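Local coordinates for histidine triad protein (Plasmodium falciparum 3D7, PDB 5CS2) that probably hydrolyses diadenosine triphosphate to AMP and ADP as an Fhit-like histidine triad enzyme, and binds the antimalarial natural product cyclomarin A, at residues 37-42 with 79-84; 44-49 with 182-187; 53-58 with 116-121; 86-91 with 189-194. All coordinates share one frame; numbering follows the deposited sequence.

Contact 1: residues 37-42 with 79-84; sequences ITTKYS and NLLCNF
Leu81 meets the turn between two strands with its two methyl branches divided among three residues. CD1 lies 3.8 Å from CD1 of Ile37 and touches Ile37 CG2 as well, the two side chains sliding past each other in opposite directions. CD2 packs 3.9 Å from CB of Ser42, and CG2 of Thr39 sits against both branches. Leu81 CG, anti to the backbone N (chi1 -179°), carries this fork toward the hairpin. One helical turn on, the Phe84 ring offers CE2 to Ile37 CD1 at 3.9 Å, at a slant. In the HIT fold of this protein these residues join the hairpin of strands 35-38 and 42-46 to helix 72-93, which packs on one face of the sheet. The turn holds an ST motif, in which Ser42 N donates to Thr39 OG1 at 2.9 Å; a separate backbone bond from Thr39 N to Ser42 O closes the hairpin. Both hydroxyls, Thr39 OG1 and Ser42 OG, also hydrogen-bond to OD1 of Asp77 on the same helix, which leaves the methyl of Thr39 and the CB of Ser42 to face Leu81. Beyond the contact, Phe199 meets the Phe84 ring edge to face.

Contact 2: residues 44-49 with 182-187; sequences GFVNNK and EQMEEE
Met184 and Glu187, one helical turn apart, pack helix 181-199 against the end of strand 42-46, an inner strand of the HIT-domain sheet, and against the loop that follows it. Along the helix the first of the two is Met184. In the conformer described here, one of two modelled for Val46, Met184 CB lies 3.7 Å from CG2 of Val46, with CG a little farther from the same methyl, and the two side chains slant across each other. The backbone of Met184 takes part too, since its carbonyl O is 3.5 Å from Val46 CG2. With CG beside its own backbone N (chi1 -71°), the Met184 chain runs on toward the loop, and its SD comes to rest 3.6 Å from CA of Asn48 and close to Asn48 CB. A bend at chi3 (-82°) keeps the terminal CE near that CB as well. The thioether therefore packs on the stem of Asn48, whose amide end leads away from the helix. Its neighbour Asn47, a predicted substrate-binding residue, points away from the helix, and an Asx turn shapes the loop there: Lys49 N donates to Asn47 OD1 at 2.9 Å, from above the amide plane. Met184 also touches Glu34. Further along the helix, Glu187 takes the other branch of Val46. Its CG, anti to the backbone N, begins an extended chain that lays its aliphatic part over CG1, with Glu187 CG and the carboxylate oxygen OE2 each 3.7 Å from Val46 CG1.

Contact 3: residues 53-58 with 116-121; sequences PGHILL and HIHIIP
His55 turns its CG anti to the backbone N (chi1 -173°), while His118 carries its CG beside its own N (chi1 -67°), and these torsions bring the two imidazoles rim to rim with their planes 56° apart. Each ring meets the other's nitrogen at its edge, in plane, and His55 NE2 and His118 ND1 share a nearly straight hydrogen bond of 2.9 Å. One face of His55 is covered by Ile120, whose CG1 makes a CH-pi contact 3.6 Å from the ring centroid, almost on the normal. His55 ND1 is held by the backbone N of Leu51, so both ring nitrogens are engaged. On the same side of the sheet, Leu57 CD2 comes 3.3 Å from His118 ND1 and reaches the rim of His116. Strands 56-60 and 116-122 are antiparallel neighbours in the HIT sheet, and the second carries the histidine triad motif, with His116 the predicted nucleotide-accepting residue. Hydrogen-bonded pairs Ile56-Ile119 and Leu58-Ile117 flank the non-hydrogen-bonded pair Leu57-His118. Toward helix 72-93, Ile56 CG1 packs 3.7 Å from Ile119 CB, and CD1 of Leu58 meets CD1 of Ile119. Where the strands part, a water donates to Pro53 O at 2.6 Å and to Pro121 O at 3.0 Å, while Pro121 CD lies 3.4 Å from Gly54 O.

Contact 4: residues 86-91 with 189-194; sequences CYIMGN and NLIKSY
Two helices on one side of the HIT-domain sheet, 72-93 and the C-terminal 181-199, meet here through long side chains, their local axes 10.7 Å apart and inclined at 109°. Tyr194 spans that gap. Its CG is anti to the backbone N (chi1 -172°), which sends the ring out toward the other helix, where it slides past Ile88 in the opposite direction. Ile88 CD1 lies at the ring edge, in plane, 3.9 Å from Tyr194 CE2. At the far end of the ring, Asn91 ND2 donates a weak, bent hydrogen bond to Tyr194 OH (3.0 Å), the amide standing at 75° to the ring plane. The same ND2 lies over the face of the Tyr87 ring, toward its rim, and Asn91 CB rests 3.4 Å from Tyr194 OH. Nearer the sheet, Ile191 inserts its CD1 beside Met89. The methionine is bent at both chi2 and chi3, which turns its thioether back toward the other helix and sets SD 3.8 Å from Ile191 CD1, with CE close by. Between these two clusters the CG2 methyls of Ile88 and Ile191 meet more loosely, at 4.2 Å. Met85 and Leu92 add to the apolar surroundings of Ile191, and Ile195 and Phe199 to those of Ile88. Helices 72-93 and 181-199 thus pack as neighbours on one face of the antiparallel sheet of the HIT fold, an alpha+beta architecture.

In the fold
Contact 3 forms the middle of the sheet and carries the histidine triad motif with His116, the predicted nucleotide-accepting residue. Contact 2 adjoins it through the strand bond Phe45 N to Leu57 O (2.9 Å), their centres about 11 Å apart, and through Asn47, whose side chain comes within about 5 Å of that of His118, nearest atoms, in the predicted substrate site. Contacts 1 and 4 follow each other on helix 72-93, with centres about 13 Å apart. The helix meets contact 3 at both: Cys82 CA lies 3.4 Å from Leu58 CD1, and Met89 CG 3.8 Å from Ile56 CD1. Contacts 2 and 4 share helix 181-199, where Val46 CG1 and Ile191 CD1 meet at 4.1 Å.

Contact 1: residues 37-42 with 79-84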
loop_
_atom_site.group_PDB
_atom_site.type_symbol
_atom_site.label_atom_id
_atom_site.label_comp_id
_atom_site.label_asym_id
_atom_site.label_seq_id
_atom_site.Cartn_x
_atom_site.Cartn_y
_atom_site.Cartn_z
ATOM N N ILE A 37 10.673 14.842 0.156
ATOM C CA ILE A 37 9.721 15.148 1.208
ATOM C C ILE A 37 10.098 14.378 2.470
ATOM O O ILE A 37 10.515 13.228 2.370
ATOM C CB ILE A 37 8.237 14.823 0.784
ATOM C CG1 ILE A 37 7.213 15.374 1.806
ATOM C CG2 ILE A 37 8.025 13.302 0.538
ATOM C CD1 ILE A 37 5.726 15.524 1.226
ATOM N N THR A 38 9.880 14.997 3.619
ATOM C CA THR A 38 10.044 14.429 4.942
ATOM C C THR A 38 8.773 14.726 5.713
ATOM O O THR A 38 8.261 15.848 5.657
ATOM C CB THR A 38 11.308 15.004 5.645
ATOM O OG1 THR A 38 12.417 14.836 4.763
ATOM C CG2 THR A 38 11.606 14.313 6.969
ATOM N N THR A 39 8.249 13.701 6.425
ATOM C CA THR A 39 7.027 13.781 7.225
ATOM C C THR A 39 7.380 13.424 8.666
ATOM O O THR A 39 8.558 13.210 8.972
ATOM C CB THR A 39 5.907 12.886 6.619
ATOM O OG1 THR A 39 6.269 11.527 6.870
ATOM C CG2 THR A 39 5.719 13.108 5.116
ATOM N N LYS A 40 6.374 13.343 9.540
ATOM C CA LYS A 40 6.569 13.011 10.944
ATOM C C LYS A 40 7.268 11.652 11.108
ATOM O O LYS A 40 8.117 11.523 11.984
ATOM C CB LYS A 40 5.219 13.019 11.684
ATOM C CG LYS A 40 5.338 12.839 13.198
ATOM C CD LYS A 40 4.001 13.033 13.900
ATOM C CE LYS A 40 4.128 12.900 15.399
ATOM N NZ LYS A 40 2.860 13.256 16.093
ATOM N N TYR A 41 6.929 10.657 10.256
ATOM C CA TYR A 41 7.481 9.292 10.348
ATOM C C TYR A 41 8.121 8.746 9.081
ATOM O O TYR A 41 8.702 7.660 9.124
ATOM C CB TYR A 41 6.372 8.327 10.791
ATOM C CG TYR A 41 5.749 8.647 12.126
ATOM C CD1 TYR A 41 6.385 8.307 13.317
ATOM C CD2 TYR A 41 4.507 9.266 12.205
ATOM C CE1 TYR A 41 5.810 8.601 14.553
ATOM C CE2 TYR A 41 3.903 9.521 13.434
ATOM C CZ TYR A 41 4.577 9.228 14.606
ATOM O OH TYR A 41 3.983 9.516 15.812
ATOM N N SER A 42 8.030 9.442 7.952
ATOM C CA SER A 42 8.508 8.866 6.690
ATOM C C SER A 42 9.266 9.875 5.852
ATOM O O SER A 42 9.336 11.049 6.214
ATOM C CB SER A 42 7.295 8.423 5.863
ATOM O OG SER A 42 6.382 7.647 6.606
ATOM N N ASN A 79 1.212 5.708 4.361
ATOM C CA ASN A 79 0.151 5.463 3.391
ATOM C C ASN A 79 -0.532 6.730 2.935
ATOM O O ASN A 79 -0.856 6.827 1.746
ATOM C CB ASN A 79 -0.803 4.417 3.888
ATOM C CG ASN A 79 -0.181 3.052 3.655
ATOM O OD1 ASN A 79 0.142 2.656 2.527
ATOM N ND2 ASN A 79 0.153 2.376 4.737
ATOM N N LEU A 80 -0.701 7.699 3.825
ATOM C CA LEU A 80 -1.205 9.020 3.409
ATOM C C LEU A 80 -0.166 9.695 2.505
ATOM O O LEU A 80 -0.532 10.282 1.487
ATOM C CB LEU A 80 -1.551 9.897 4.607
ATOM C CG LEU A 80 -2.737 9.441 5.475
ATOM C CD1 LEU A 80 -2.925 10.401 6.632
ATOM C CD2 LEU A 80 -4.046 9.320 4.663
ATOM N N LEU A 81 1.149 9.543 2.825
ATOM C CA LEU A 81 2.213 10.074 1.958
ATOM C C LEU A 81 2.180 9.420 0.571
ATOM O O LEU A 81 2.347 10.084 -0.440
ATOM C CB LEU A 81 3.602 9.865 2.635
ATOM C CG LEU A 81 4.786 10.399 1.838
ATOM C CD1 LEU A 81 4.646 11.930 1.598
ATOM C CD2 LEU A 81 6.087 10.136 2.570
ATOM N N CYS A 82 1.953 8.102 0.516
ATOM C CA CYS A 82 1.829 7.387 -0.739
ATOM C C CYS A 82 0.719 7.973 -1.606
ATOM O O CYS A 82 0.950 8.235 -2.792
ATOM C CB CYS A 82 1.603 5.896 -0.509
ATOM S SG CYS A 82 1.494 4.958 -2.046
ATOM N N ASN A 83 -0.471 8.122 -1.032
ATOM C CA ASN A 83 -1.628 8.667 -1.771
ATOM C C ASN A 83 -1.301 10.094 -2.272
ATOM O O ASN A 83 -1.501 10.379 -3.457
ATOM C CB ASN A 83 -2.864 8.656 -0.876
ATOM C CG ASN A 83 -4.119 8.875 -1.664
ATOM O OD1 ASN A 83 -4.572 10.007 -1.833
ATOM N ND2 ASN A 83 -4.735 7.803 -2.099
ATOM N N PHE A 84 -0.733 10.936 -1.388
ATOM C CA PHE A 84 -0.312 12.307 -1.709
ATOM C C PHE A 84 0.698 12.283 -2.859
ATOM O O PHE A 84 0.580 13.082 -3.794
ATOM C CB PHE A 84 0.288 12.989 -0.476
ATOM C CG PHE A 84 0.845 14.376 -0.750
ATOM C CD1 PHE A 84 -0.011 15.465 -0.925
ATOM C CD2 PHE A 84 2.215 14.572 -0.916
ATOM C CE1 PHE A 84 0.499 16.743 -1.186
ATOM C CE2 PHE A 84 2.722 15.848 -1.230
ATOM C CZ PHE A 84 1.861 16.925 -1.333
#

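Contact 2: residues 44-49 with 182-187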
loop_
_atom_site.group_PDB
_atom_site.type_symbol
_atom_site.label_atom_id
_atom_site.label_comp_id
_atom_site.label_asym_id
_atom_site.label_seq_id
_atom_site.Cartn_x
_atom_site.Cartn_y
_atom_site.Cartn_z
ATOM N N GLY A 44 10.388 10.495 1.357
ATOM C CA GLY A 44 10.312 10.090 -0.033
ATOM C C GLY A 44 11.585 10.482 -0.728
ATOM O O GLY A 44 12.086 11.593 -0.532
ATOM N N PHE A 45 12.125 9.573 -1.511
ATOM C CA PHE A 45 13.350 9.828 -2.245
ATOM C C PHE A 45 13.349 9.204 -3.627
ATOM O O PHE A 45 12.621 8.228 -3.887
ATOM C CB PHE A 45 14.577 9.424 -1.410
ATOM C CG PHE A 45 14.670 7.944 -1.089
ATOM C CD1 PHE A 45 13.882 7.383 -0.087
ATOM C CD2 PHE A 45 15.541 7.125 -1.780
ATOM C CE1 PHE A 45 13.963 6.012 0.209
ATOM C CE2 PHE A 45 15.654 5.763 -1.448
ATOM C CZ PHE A 45 14.871 5.227 -0.455
ATOM N N VAL A 46 14.084 9.828 -4.562
ATOM C CA VAL A 46 14.175 9.331 -5.938
ATOM C C VAL A 46 15.009 8.052 -5.970
ATOM O O VAL A 46 15.950 7.907 -5.196
ATOM C CB VAL A 46 14.663 10.375 -6.978
ATOM C CG1 VAL A 46 13.607 11.451 -7.218
ATOM C CG2 VAL A 46 15.998 10.996 -6.565
ATOM N N ASN A 47 14.625 7.111 -6.831
ATOM C CA ASN A 47 15.312 5.825 -6.985
ATOM C C ASN A 47 16.549 5.941 -7.885
ATOM O O ASN A 47 16.435 6.480 -8.979
ATOM C CB ASN A 47 14.339 4.793 -7.548
ATOM C CG ASN A 47 14.765 3.353 -7.390
ATOM O OD1 ASN A 47 15.944 3.030 -7.229
ATOM N ND2 ASN A 47 13.802 2.452 -7.463
ATOM N N ASN A 48 17.723 5.426 -7.432
ATOM C CA ASN A 48 18.972 5.422 -8.222
ATOM C C ASN A 48 18.951 4.388 -9.336
ATOM O O ASN A 48 19.733 4.490 -10.288
ATOM C CB ASN A 48 20.227 5.229 -7.329
ATOM C CG ASN A 48 20.413 3.854 -6.749
ATOM O OD1 ASN A 48 19.464 3.168 -6.356
ATOM N ND2 ASN A 48 21.658 3.429 -6.662
ATOM N N LYS A 49 18.076 3.381 -9.215
ATOM C CA LYS A 49 17.922 2.339 -10.245
ATOM C C LYS A 49 16.420 2.263 -10.609
ATOM O O LYS A 49 15.734 1.319 -10.206
ATOM C CB LYS A 49 18.484 0.990 -9.753
ATOM C CG LYS A 49 20.012 0.908 -9.793
ATOM C CD LYS A 49 20.542 -0.103 -8.773
ATOM C CE LYS A 49 22.043 -0.013 -8.578
ATOM N NZ LYS A 49 22.794 -0.766 -9.624
ATOM N N GLU A 182 23.604 14.086 -10.007
ATOM C CA GLU A 182 23.130 15.243 -10.770
ATOM C C GLU A 182 21.695 15.042 -11.241
ATOM O O GLU A 182 20.861 15.905 -10.992
ATOM C CB GLU A 182 24.055 15.556 -11.966
ATOM C CG GLU A 182 25.475 15.935 -11.574
ATOM C CD GLU A 182 26.492 14.838 -11.827
ATOM O OE1 GLU A 182 27.057 14.798 -12.943
ATOM O OE2 GLU A 182 26.713 14.010 -10.913
ATOM N N GLN A 183 21.409 13.910 -11.912
ATOM C CA GLN A 183 20.070 13.580 -12.426
ATOM C C GLN A 183 19.075 13.410 -11.286
ATOM O O GLN A 183 17.939 13.878 -11.384
ATOM C CB GLN A 183 20.093 12.309 -13.295
ATOM C CG GLN A 183 20.805 12.484 -14.636
ATOM C CD GLN A 183 20.965 11.192 -15.399
ATOM O OE1 GLN A 183 21.368 10.152 -14.857
ATOM N NE2 GLN A 183 20.695 11.238 -16.694
ATOM N N MET A 184 19.511 12.744 -10.199
ATOM C CA MET A 184 18.690 12.502 -9.019
ATOM C C MET A 184 18.340 13.782 -8.286
ATOM O O MET A 184 17.188 13.949 -7.898
ATOM C CB MET A 184 19.361 11.489 -8.098
ATOM C CG MET A 184 19.344 10.085 -8.653
ATOM S SD MET A 184 19.770 8.877 -7.386
ATOM C CE MET A 184 21.561 9.008 -7.433
ATOM N N GLU A 185 19.330 14.692 -8.102
ATOM C CA GLU A 185 19.112 15.990 -7.480
ATOM C C GLU A 185 18.118 16.780 -8.338
ATOM O O GLU A 185 17.206 17.399 -7.785
ATOM C CB GLU A 185 20.435 16.762 -7.323
ATOM C CG GLU A 185 20.302 18.126 -6.656
ATOM C CD GLU A 185 21.606 18.885 -6.480
ATOM O OE1 GLU A 185 22.564 18.631 -7.247
ATOM O OE2 GLU A 185 21.664 19.747 -5.574
ATOM N N GLU A 186 18.286 16.742 -9.666
ATOM C CA GLU A 186 17.402 17.451 -10.597
ATOM C C GLU A 186 15.963 16.934 -10.457
ATOM O O GLU A 186 15.034 17.741 -10.325
ATOM C CB GLU A 186 17.911 17.314 -12.045
ATOM C CG GLU A 186 17.007 17.923 -13.108
ATOM C CD GLU A 186 17.520 17.879 -14.538
ATOM O OE1 GLU A 186 18.306 16.960 -14.871
ATOM O OE2 GLU A 186 17.107 18.750 -15.338
ATOM N N GLU A 187 15.791 15.596 -10.427
ATOM C CA GLU A 187 14.467 14.987 -10.271
ATOM C C GLU A 187 13.871 15.308 -8.911
ATOM O O GLU A 187 12.702 15.701 -8.847
ATOM C CB GLU A 187 14.485 13.473 -10.521
ATOM C CG GLU A 187 13.064 12.930 -10.618
ATOM C CD GLU A 187 12.874 11.500 -11.081
ATOM O OE1 GLU A 187 13.456 11.134 -12.128
ATOM O OE2 GLU A 187 12.047 10.787 -10.465
#

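Contact 3: residues 53-58 with 116-121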
loop_
_atom_site.group_PDB
_atom_site.type_symbol
_atom_site.label_atom_id
_atom_site.label_comp_id
_atom_site.label_asym_id
_atom_site.label_seq_id
_atom_site.Cartn_x
_atom_site.Cartn_y
_atom_site.Cartn_z
ATOM N N PRO A 53 10.687 5.837 -15.725
ATOM C CA PRO A 53 10.816 7.231 -15.228
ATOM C C PRO A 53 9.833 7.609 -14.123
ATOM O O PRO A 53 8.668 7.241 -14.163
ATOM C CB PRO A 53 10.560 8.090 -16.476
ATOM C CG PRO A 53 10.782 7.193 -17.627
ATOM C CD PRO A 53 10.442 5.807 -17.185
ATOM N N GLY A 54 10.316 8.353 -13.142
ATOM C CA GLY A 54 9.475 8.784 -12.030
ATOM C C GLY A 54 9.325 7.773 -10.911
ATOM O O GLY A 54 8.636 8.050 -9.933
ATOM N N HIS A 55 10.043 6.656 -11.001
ATOM C CA HIS A 55 10.054 5.608 -9.953
ATOM C C HIS A 55 10.628 6.194 -8.672
ATOM O O HIS A 55 11.791 6.614 -8.630
ATOM C CB HIS A 55 10.900 4.415 -10.428
ATOM C CG HIS A 55 10.886 3.195 -9.541
ATOM N ND1 HIS A 55 11.387 1.985 -9.995
ATOM C CD2 HIS A 55 10.461 3.040 -8.266
ATOM C CE1 HIS A 55 11.245 1.137 -8.988
ATOM N NE2 HIS A 55 10.672 1.716 -7.935
ATOM N N ILE A 56 9.792 6.284 -7.638
ATOM C CA ILE A 56 10.168 6.831 -6.347
ATOM C C ILE A 56 9.968 5.816 -5.231
ATOM O O ILE A 56 9.227 4.843 -5.391
ATOM C CB ILE A 56 9.459 8.154 -6.030
ATOM C CG1 ILE A 56 7.916 7.945 -6.087
ATOM C CG2 ILE A 56 9.923 9.267 -7.057
ATOM C CD1 ILE A 56 7.123 9.031 -5.427
ATOM N N LEU A 57 10.602 6.086 -4.104
ATOM C CA LEU A 57 10.528 5.224 -2.914
ATOM C C LEU A 57 10.079 6.013 -1.716
ATOM O O LEU A 57 10.508 7.157 -1.542
ATOM C CB LEU A 57 11.927 4.617 -2.644
ATOM C CG LEU A 57 12.524 3.807 -3.801
ATOM C CD1 LEU A 57 14.004 3.585 -3.617
ATOM C CD2 LEU A 57 11.763 2.515 -4.027
ATOM N N LEU A 58 9.257 5.396 -0.850
ATOM C CA LEU A 58 8.844 6.003 0.418
ATOM C C LEU A 58 9.293 5.057 1.515
ATOM O O LEU A 58 9.117 3.848 1.363
ATOM C CB LEU A 58 7.325 6.169 0.534
ATOM C CG LEU A 58 6.612 6.885 -0.622
ATOM C CD1 LEU A 58 5.180 7.150 -0.247
ATOM C CD2 LEU A 58 7.234 8.221 -0.949
ATOM N N HIS A 116 9.699 -0.347 2.566
ATOM C CA HIS A 116 9.574 0.778 1.612
ATOM C C HIS A 116 8.468 0.545 0.586
ATOM O O HIS A 116 8.195 -0.593 0.192
ATOM C CB HIS A 116 10.918 1.138 0.940
ATOM C CG HIS A 116 11.594 0.018 0.221
ATOM N ND1 HIS A 116 12.225 -1.005 0.916
ATOM C CD2 HIS A 116 11.760 -0.185 -1.101
ATOM C CE1 HIS A 116 12.728 -1.811 -0.003
ATOM N NE2 HIS A 116 12.490 -1.359 -1.234
ATOM N N ILE A 117 7.847 1.643 0.116
ATOM C CA ILE A 117 6.819 1.534 -0.911
ATOM C C ILE A 117 7.400 2.055 -2.212
ATOM O O ILE A 117 8.017 3.133 -2.219
ATOM C CB ILE A 117 5.586 2.407 -0.541
ATOM C CG1 ILE A 117 4.929 1.997 0.803
ATOM C CG2 ILE A 117 4.557 2.414 -1.710
ATOM C CD1 ILE A 117 3.750 2.908 1.340
ATOM N N HIS A 118 7.184 1.318 -3.287
ATOM C CA HIS A 118 7.556 1.690 -4.648
ATOM C C HIS A 118 6.350 2.367 -5.267
ATOM O O HIS A 118 5.226 1.840 -5.176
ATOM C CB HIS A 118 7.848 0.464 -5.509
ATOM C CG HIS A 118 9.056 -0.277 -5.082
ATOM N ND1 HIS A 118 10.292 -0.003 -5.618
ATOM C CD2 HIS A 118 9.174 -1.261 -4.162
ATOM C CE1 HIS A 118 11.126 -0.843 -5.024
ATOM N NE2 HIS A 118 10.491 -1.617 -4.141
ATOM N N ILE A 119 6.568 3.512 -5.928
ATOM C CA ILE A 119 5.494 4.184 -6.674
ATOM C C ILE A 119 6.086 4.356 -8.048
ATOM O O ILE A 119 7.110 5.039 -8.186
ATOM C CB ILE A 119 5.056 5.524 -6.087
ATOM C CG1 ILE A 119 4.398 5.359 -4.715
ATOM C CG2 ILE A 119 4.111 6.275 -7.082
ATOM C CD1 ILE A 119 4.154 6.698 -4.003
ATOM N N ILE A 120 5.465 3.741 -9.046
ATOM C CA ILE A 120 5.981 3.791 -10.424
ATOM C C ILE A 120 4.903 4.326 -11.346
ATOM O O ILE A 120 3.914 3.632 -11.630
ATOM C CB ILE A 120 6.551 2.439 -10.942
ATOM C CG1 ILE A 120 7.535 1.782 -9.944
ATOM C CG2 ILE A 120 7.203 2.622 -12.338
ATOM C CD1 ILE A 120 7.620 0.276 -10.003
ATOM N N PRO A 121 5.108 5.522 -11.913
ATOM C CA PRO A 121 4.120 6.057 -12.870
ATOM C C PRO A 121 4.063 5.135 -14.075
ATOM O O PRO A 121 5.085 4.562 -14.454
ATOM C CB PRO A 121 4.709 7.425 -13.251
ATOM C CG PRO A 121 5.617 7.779 -12.101
ATOM C CD PRO A 121 6.234 6.460 -11.730
HETATM O O HOH W 1 7.163 6.074 -15.995
#

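Contact 4: residues 86-91 with 189-194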
loop_
_atom_site.group_PDB
_atom_site.type_symbol
_atom_site.label_atom_id
_atom_site.label_comp_id
_atom_site.label_asym_id
_atom_site.label_seq_id
_atom_site.Cartn_x
_atom_site.Cartn_y
_atom_site.Cartn_z
ATOM N N CYS A 86 1.178 9.926 -5.187
ATOM C CA CYS A 86 0.569 9.525 -6.451
ATOM C C CYS A 86 -0.112 10.729 -7.083
ATOM O O CYS A 86 -0.037 10.891 -8.296
ATOM C CB CYS A 86 -0.405 8.374 -6.264
ATOM S SG CYS A 86 0.416 6.822 -5.910
ATOM N N TYR A 87 -0.708 11.593 -6.261
ATOM C CA TYR A 87 -1.318 12.839 -6.762
ATOM C C TYR A 87 -0.246 13.749 -7.393
ATOM O O TYR A 87 -0.377 14.138 -8.552
ATOM C CB TYR A 87 -2.058 13.560 -5.640
ATOM C CG TYR A 87 -2.685 14.879 -6.054
ATOM C CD1 TYR A 87 -3.853 14.912 -6.822
ATOM C CD2 TYR A 87 -2.098 16.091 -5.708
ATOM C CE1 TYR A 87 -4.450 16.123 -7.179
ATOM C CE2 TYR A 87 -2.665 17.307 -6.094
ATOM C CZ TYR A 87 -3.850 17.316 -6.812
ATOM O OH TYR A 87 -4.429 18.510 -7.162
ATOM N N ILE A 88 0.856 14.009 -6.661
ATOM C CA ILE A 88 1.958 14.851 -7.165
ATOM C C ILE A 88 2.569 14.292 -8.433
ATOM O O ILE A 88 2.697 15.020 -9.418
ATOM C CB ILE A 88 3.036 15.026 -6.039
ATOM C CG1 ILE A 88 2.475 15.784 -4.802
ATOM C CG2 ILE A 88 4.315 15.690 -6.601
ATOM C CD1 ILE A 88 1.853 17.252 -5.061
ATOM N N MET A 89 2.978 12.999 -8.415
ATOM C CA MET A 89 3.603 12.354 -9.562
ATOM C C MET A 89 2.668 12.322 -10.764
ATOM O O MET A 89 3.136 12.413 -11.904
ATOM C CB MET A 89 4.148 10.957 -9.231
ATOM C CG MET A 89 5.161 10.931 -8.079
ATOM S SD MET A 89 6.617 12.000 -8.325
ATOM C CE MET A 89 7.509 11.055 -9.439
ATOM N N GLY A 90 1.368 12.190 -10.488
ATOM C CA GLY A 90 0.333 12.189 -11.510
ATOM C C GLY A 90 0.350 13.498 -12.266
ATOM O O GLY A 90 0.399 13.495 -13.496
ATOM N N ASN A 91 0.397 14.605 -11.514
ATOM C CA ASN A 91 0.477 15.959 -12.066
ATOM C C ASN A 91 1.805 16.227 -12.792
ATOM O O ASN A 91 1.783 16.846 -13.856
ATOM C CB ASN A 91 0.222 16.985 -10.990
ATOM C CG ASN A 91 -1.179 16.966 -10.421
ATOM O OD1 ASN A 91 -2.093 16.327 -10.944
ATOM N ND2 ASN A 91 -1.386 17.683 -9.327
ATOM N N ASN A 189 14.521 17.850 -7.063
ATOM C CA ASN A 189 14.257 19.288 -7.024
ATOM C C ASN A 189 12.950 19.642 -7.718
ATOM O O ASN A 189 12.186 20.437 -7.192
ATOM C CB ASN A 189 15.447 20.075 -7.587
ATOM C CG ASN A 189 15.426 21.529 -7.204
ATOM O OD1 ASN A 189 15.138 22.404 -8.023
ATOM N ND2 ASN A 189 15.693 21.818 -5.941
ATOM N N LEU A 190 12.675 19.004 -8.847
ATOM C CA LEU A 190 11.438 19.202 -9.600
ATOM C C LEU A 190 10.226 18.816 -8.722
ATOM O O LEU A 190 9.245 19.569 -8.640
ATOM C CB LEU A 190 11.481 18.359 -10.879
ATOM C CG LEU A 190 10.211 18.347 -11.732
ATOM C CD1 LEU A 190 10.211 19.504 -12.749
ATOM C CD2 LEU A 190 10.058 17.004 -12.459
ATOM N N ILE A 191 10.338 17.679 -7.998
ATOM C CA ILE A 191 9.251 17.222 -7.126
ATOM C C ILE A 191 9.046 18.128 -5.964
ATOM O O ILE A 191 7.935 18.578 -5.739
ATOM C CB ILE A 191 9.458 15.750 -6.695
ATOM C CG1 ILE A 191 9.514 14.836 -7.937
ATOM C CG2 ILE A 191 8.376 15.341 -5.698
ATOM C CD1 ILE A 191 10.025 13.429 -7.676
ATOM N N LYS A 192 10.135 18.461 -5.237
ATOM C CA LYS A 192 10.110 19.352 -4.091
ATOM C C LYS A 192 9.550 20.728 -4.492
ATOM O O LYS A 192 8.726 21.275 -3.766
ATOM C CB LYS A 192 11.563 19.566 -3.617
ATOM C CG LYS A 192 11.878 19.201 -2.207
ATOM C CD LYS A 192 13.317 19.619 -1.843
ATOM C CE LYS A 192 14.339 19.404 -2.963
ATOM N NZ LYS A 192 15.711 19.876 -2.585
ATOM N N SER A 193 9.991 21.270 -5.647
ATOM C CA SER A 193 9.557 22.589 -6.141
ATOM C C SER A 193 8.061 22.637 -6.382
ATOM O O SER A 193 7.410 23.602 -5.976
ATOM C CB SER A 193 10.300 22.982 -7.409
ATOM O OG SER A 193 11.684 23.111 -7.133
ATOM N N TYR A 194 7.518 21.555 -6.967
ATOM C CA TYR A 194 6.090 21.423 -7.232
ATOM C C TYR A 194 5.286 21.347 -5.952
ATOM O O TYR A 194 4.294 22.045 -5.832
ATOM C CB TYR A 194 5.815 20.255 -8.166
ATOM C CG TYR A 194 4.375 20.195 -8.614
ATOM C CD1 TYR A 194 3.917 20.992 -9.662
ATOM C CD2 TYR A 194 3.454 19.375 -7.962
ATOM C CE1 TYR A 194 2.574 20.981 -10.045
ATOM C CE2 TYR A 194 2.112 19.342 -8.346
ATOM C CZ TYR A 194 1.676 20.153 -9.383
ATOM O OH TYR A 194 0.360 20.108 -9.757
#